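PDB 4YAC: C alpha-dehydrogenase from Sphingobium sp. SYK-6, which binds NADH and, as a short-chain dehydrogenase/reductase of the lignin beta-aryl ether cleavage pathway, probably oxidises the alcohol at the alpha carbon of its substrate. Local coordinates for residues V238-A241 against V242-R246; E257-K260 against A261-E265. All blocks are in the same frame, centred on the assembly; numbering follows the deposited sequence.

How the contacts relate
Both contacts are local, each formed within one continuous run of chain, so neither closes a long loop, and they follow in series without nesting or crossing. Contact 1 comes first, where helix 231-243 ends. This helix packs against strand 137-142 and helix 17-28 of the nucleotide-binding core. The chain then enters strand 248-249, outermost in this chain's parallel sheet, before helix 255-271 begins and carries contact 2. There the helix meets the loop residues Phe148 and Val149 and the second subunit. With centres about 26 Å apart and nearest atoms about 17 Å apart, the two do not touch: one finishes a core helix, the other knits a helix at the dimer interface.

Contact 1: residues V238-A241 against V242-R246; sequences VLDA and VRNDR
The carbonyl oxygen of Asp240 is gripped twice by Asn244, and the pair illustrates how a side chain can reinforce the last turn of a helix. The amide ND2 of Asn244 reaches Asp240 O at 2.8 Å, an almost straight bond (165°) with the oxygen near the plane of the amide, while Asn244 N meets Asp240 O at 3.2 Å. Both donors can serve one acceptor because CG of Asn244 lies beside its own backbone N (chi1 -66°), which swings the amide back over the preceding turn. Behind this, Val242 N and Arg243 N continue the helical ladder to Val238 O and Leu239 O.

Asp245, with positive phi (56°), leaves the helix in a Schellman motif: Arg246 N returns to Ala241 O at 2.8 Å, and Asp245 N makes a weak bond to Val242 O. Helix 231-243 is thereby ended before the short strand 248-249 of the Rossmann-type sheet, and Arg246 O is held by Ser183 of strand 180-185.

The reversal folds the extended Arg246 chain back alongside the turn, with CB of Asn244 3.8 Å above the centre of its guanidinium. The edge of that group, at NH1, faces Asp240 OD2 in a salt bridge whose 2.3 Å separation is doubtful. Elsewhere on the helix, Leu239 lays CD1 over one face of the Arg243 guanidinium, 3.9 Å from NE of Arg243. Leu239 also packs on Val25 and Leu26 of helix 17-28, whereas Val238 packs on Leu140 and Val242 on His138, both of strand 137-142.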
loop_
_atom_site.group_PDB
_atom_site.type_symbol
_atom_site.label_atom_id
_atom_site.label_comp_id
_atom_site.label_asym_id
_atom_site.label_seq_id
_atom_site.Cartn_x
_atom_site.Cartn_y
_atom_site.Cartn_z
ATOM N N VAL A 238 8.222 18.722 9.343
ATOM C CA VAL A 238 7.408 18.852 8.144
ATOM C C VAL A 238 7.719 20.157 7.436
ATOM O O VAL A 238 7.932 20.178 6.225
ATOM C CB VAL A 238 5.906 18.791 8.476
ATOM C CG1 VAL A 238 5.062 19.331 7.320
ATOM C CG2 VAL A 238 5.509 17.371 8.798
ATOM N N LEU A 239 7.733 21.242 8.201
ATOM C CA LEU A 239 7.995 22.562 7.644
ATOM C C LEU A 239 9.296 22.546 6.861
ATOM O O LEU A 239 9.375 23.052 5.744
ATOM C CB LEU A 239 8.061 23.612 8.752
ATOM C CG LEU A 239 8.441 25.025 8.300
ATOM C CD1 LEU A 239 7.459 25.548 7.263
ATOM C CD2 LEU A 239 8.506 25.955 9.495
ATOM N N ASP A 240 10.308 21.931 7.454
ATOM C CA ASP A 240 11.626 21.866 6.856
ATOM C C ASP A 240 11.615 21.032 5.573
ATOM O O ASP A 240 12.319 21.350 4.613
ATOM C CB ASP A 240 12.618 21.311 7.878
ATOM C CG ASP A 240 13.871 20.779 7.245
ATOM O OD1 ASP A 240 14.762 21.586 6.904
ATOM O OD2 ASP A 240 13.975 19.544 7.097
ATOM N N ALA A 241 10.793 19.985 5.547
ATOM C CA ALA A 241 10.677 19.130 4.367
ATOM C C ALA A 241 9.980 19.853 3.216
ATOM O O ALA A 241 10.367 19.707 2.057
ATOM C CB ALA A 241 9.924 17.848 4.714
ATOM N N VAL A 242 8.942 20.617 3.538
ATOM C CA VAL A 242 8.211 21.385 2.536
ATOM C C VAL A 242 9.104 22.457 1.909
ATOM O O VAL A 242 9.142 22.603 0.687
ATOM C CB VAL A 242 6.960 22.050 3.149
ATOM C CG1 VAL A 242 6.285 22.992 2.147
ATOM C CG2 VAL A 242 5.979 20.994 3.619
ATOM N N ARG A 243 9.815 23.204 2.749
ATOM C CA ARG A 243 10.701 24.267 2.274
ATOM C C ARG A 243 11.754 23.730 1.316
ATOM O O ARG A 243 12.056 24.350 0.293
ATOM C CB ARG A 243 11.403 24.961 3.443
ATOM C CG ARG A 243 10.528 25.871 4.290
ATOM C CD ARG A 243 11.402 26.811 5.111
ATOM N NE ARG A 243 10.701 27.419 6.238
ATOM C CZ ARG A 243 9.973 28.531 6.168
ATOM N NH1 ARG A 243 9.827 29.171 5.015
ATOM N NH2 ARG A 243 9.386 29.000 7.260
ATOM N N ASN A 244 12.314 22.576 1.661
ATOM C CA ASN A 244 13.404 21.990 0.894
ATOM C C ASN A 244 12.933 20.904 -0.068
ATOM O O ASN A 244 13.747 20.248 -0.719
ATOM C CB ASN A 244 14.460 21.430 1.845
ATOM C CG ASN A 244 15.142 22.518 2.651
ATOM O OD1 ASN A 244 16.053 23.185 2.161
ATOM N ND2 ASN A 244 14.699 22.709 3.886
ATOM N N ASP A 245 11.616 20.728 -0.156
ATOM C CA ASP A 245 11.011 19.830 -1.133
ATOM C C ASP A 245 11.562 18.407 -1.005
ATOM O O ASP A 245 12.003 17.807 -1.988
ATOM C CB ASP A 245 11.234 20.370 -2.552
ATOM C CG ASP A 245 10.357 19.689 -3.588
ATOM O OD1 ASP A 245 9.420 18.960 -3.200
ATOM O OD2 ASP A 245 10.600 19.891 -4.796
ATOM N N ARG A 246 11.536 17.879 0.215
ATOM C CA ARG A 246 12.007 16.526 0.489
ATOM C C ARG A 246 10.857 15.535 0.456
ATOM O O ARG A 246 9.802 15.780 1.041
ATOM C CB ARG A 246 12.697 16.462 1.848
ATOM C CG ARG A 246 13.825 17.450 2.002
ATOM C CD ARG A 246 14.839 16.960 3.009
ATOM N NE ARG A 246 15.889 17.952 3.225
ATOM C CZ ARG A 246 15.917 18.817 4.234
ATOM N NH1 ARG A 246 14.961 18.820 5.149
ATOM N NH2 ARG A 246 16.914 19.682 4.338
#

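Contact 2: residues E257-K260 against A261-E265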
loop_
_atom_site.group_PDB
_atom_site.type_symbol
_atom_site.label_atom_id
_atom_site.label_comp_id
_atom_site.label_asym_id
_atom_site.label_seq_id
_atom_site.Cartn_x
_atom_site.Cartn_y
_atom_site.Cartn_z
ATOM N N GLU A 257 18.887 -0.049 10.160
ATOM C CA GLU A 257 19.405 -1.414 10.142
ATOM C C GLU A 257 18.265 -2.422 10.035
ATOM O O GLU A 257 18.385 -3.430 9.339
ATOM C CB GLU A 257 20.249 -1.701 11.390
ATOM C CG GLU A 257 21.577 -0.941 11.456
ATOM C CD GLU A 257 22.428 -1.107 10.207
ATOM O OE1 GLU A 257 22.796 -2.254 9.882
ATOM O OE2 GLU A 257 22.732 -0.086 9.549
ATOM N N GLY A 258 17.160 -2.144 10.716
ATOM C CA GLY A 258 15.988 -2.993 10.622
ATOM C C GLY A 258 15.402 -2.980 9.220
ATOM O O GLY A 258 14.960 -4.011 8.713
ATOM N N GLN A 259 15.402 -1.808 8.591
ATOM C CA GLN A 259 14.861 -1.666 7.244
ATOM C C GLN A 259 15.788 -2.321 6.218
ATOM O O GLN A 259 15.324 -2.882 5.226
ATOM C CB GLN A 259 14.640 -0.187 6.904
ATOM C CG GLN A 259 13.889 0.051 5.598
ATOM C CD GLN A 259 12.537 -0.642 5.564
ATOM O OE1 GLN A 259 11.763 -0.570 6.520
ATOM N NE2 GLN A 259 12.253 -1.332 4.465
ATOM N N LYS A 260 17.094 -2.255 6.465
ATOM C CA LYS A 260 18.072 -2.904 5.593
ATOM C C LYS A 260 17.814 -4.400 5.513
ATOM O O LYS A 260 17.969 -5.014 4.456
ATOM C CB LYS A 260 19.497 -2.672 6.095
ATOM C CG LYS A 260 20.061 -1.281 5.861
ATOM C CD LYS A 260 21.479 -1.210 6.409
ATOM C CE LYS A 260 22.155 0.113 6.116
ATOM N NZ LYS A 260 23.588 0.063 6.522
ATOM N N ALA A 261 17.437 -4.984 6.646
ATOM C CA ALA A 261 17.160 -6.413 6.724
ATOM C C ALA A 261 15.897 -6.759 5.948
ATOM O O ALA A 261 15.860 -7.748 5.213
ATOM C CB ALA A 261 17.026 -6.844 8.172
ATOM N N ARG A 262 14.861 -5.945 6.122
ATOM C CA ARG A 262 13.625 -6.117 5.373
ATOM C C ARG A 262 13.893 -5.985 3.878
ATOM O O ARG A 262 13.380 -6.765 3.077
ATOM C CB ARG A 262 12.575 -5.099 5.822
ATOM C CG ARG A 262 11.961 -5.405 7.182
ATOM C CD ARG A 262 10.817 -4.451 7.504
ATOM N NE ARG A 262 11.288 -3.099 7.794
ATOM C CZ ARG A 262 11.700 -2.684 8.989
ATOM N NH1 ARG A 262 11.705 -3.512 10.026
ATOM N NH2 ARG A 262 12.106 -1.432 9.149
ATOM N N ASP A 263 14.708 -5.000 3.507
ATOM C CA ASP A 263 15.077 -4.803 2.111
ATOM C C ASP A 263 15.835 -6.013 1.560
ATOM O O ASP A 263 15.559 -6.472 0.452
ATOM C CB ASP A 263 15.941 -3.547 1.948
ATOM C CG ASP A 263 15.219 -2.272 2.351
ATOM O OD1 ASP A 263 13.969 -2.239 2.328
ATOM O OD2 ASP A 263 15.917 -1.292 2.687
ATOM N N GLN A 264 16.793 -6.520 2.331
ATOM C CA GLN A 264 17.641 -7.619 1.875
ATOM C C GLN A 264 16.813 -8.866 1.585
ATOM O O GLN A 264 17.134 -9.633 0.679
ATOM C CB GLN A 264 18.722 -7.938 2.913
ATOM C CG GLN A 264 19.826 -8.834 2.388
ATOM C CD GLN A 264 20.562 -8.212 1.218
ATOM O OE1 GLN A 264 20.934 -7.039 1.259
ATOM N NE2 GLN A 264 20.758 -8.988 0.161
ATOM N N GLU A 265 15.748 -9.059 2.357
ATOM C CA GLU A 265 14.824 -10.164 2.127
ATOM C C GLU A 265 14.297 -10.138 0.696
ATOM O O GLU A 265 14.314 -11.152 -0.003
ATOM C CB GLU A 265 13.654 -10.102 3.109
ATOM C CG GLU A 265 13.554 -11.303 4.025
ATOM C CD GLU A 265 12.330 -11.258 4.921
ATOM O OE1 GLU A 265 11.345 -10.581 4.557
ATOM O OE2 GLU A 265 12.354 -11.898 5.992
#
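One face of the Arg262 guanidinium lies over Gly258 O, which sits 3.5 Å beneath its centre, while the amide oxygen of Gln259 occupies its edge, in plane. The grip is side-on and converges on a single atom: Arg262 NH2 reaches Gln259 OE1 at 2.8 Å and Arg262 NE reaches Gln259 OE1 at 2.9 Å. Seen from the amide, however, both nitrogens stand above the same face of its plane, so neither follows a lone pair, and the two flat groups are turned 59° against each other.

The other end of the amide serves a second neighbour. Gln259 NE2 donates to Asp263 OD1 at 2.9 Å, approaching from above the carboxylate plane while staying close to its own. A bend at chi2 (56°) curls the Gln259 chain forward along the helix, placing its amide between Arg262 and Asp263. Below these side chains run the backbone bonds of helix 255-271, such as Asp263 N to Gln259 O at 2.8 Å. On a different side of the helix, the extended Lys260 chain carries NZ to Glu257 OE2, a salt bridge of 3.1 Å met on the syn side of the carboxylate.

This helix is part of the dimer interface. Gln259 and Lys260 pack on Ile267 of the second subunit, Asp263 meets Asp263 of that subunit, and Glu265 bonds to Arg172 and Trp248 there. Within its own chain, Arg262 NH1 is salt-bridged to Glu215.

Because the Gln259 oxygen receives two donors and its nitrogen gives to a carboxylate, the amide has one consistent orientation. Where Asp263 packs on its counterpart, two negative charges may lie close and could raise each other's affinity for a proton, an effect that the donation from Gln259 should partly offset.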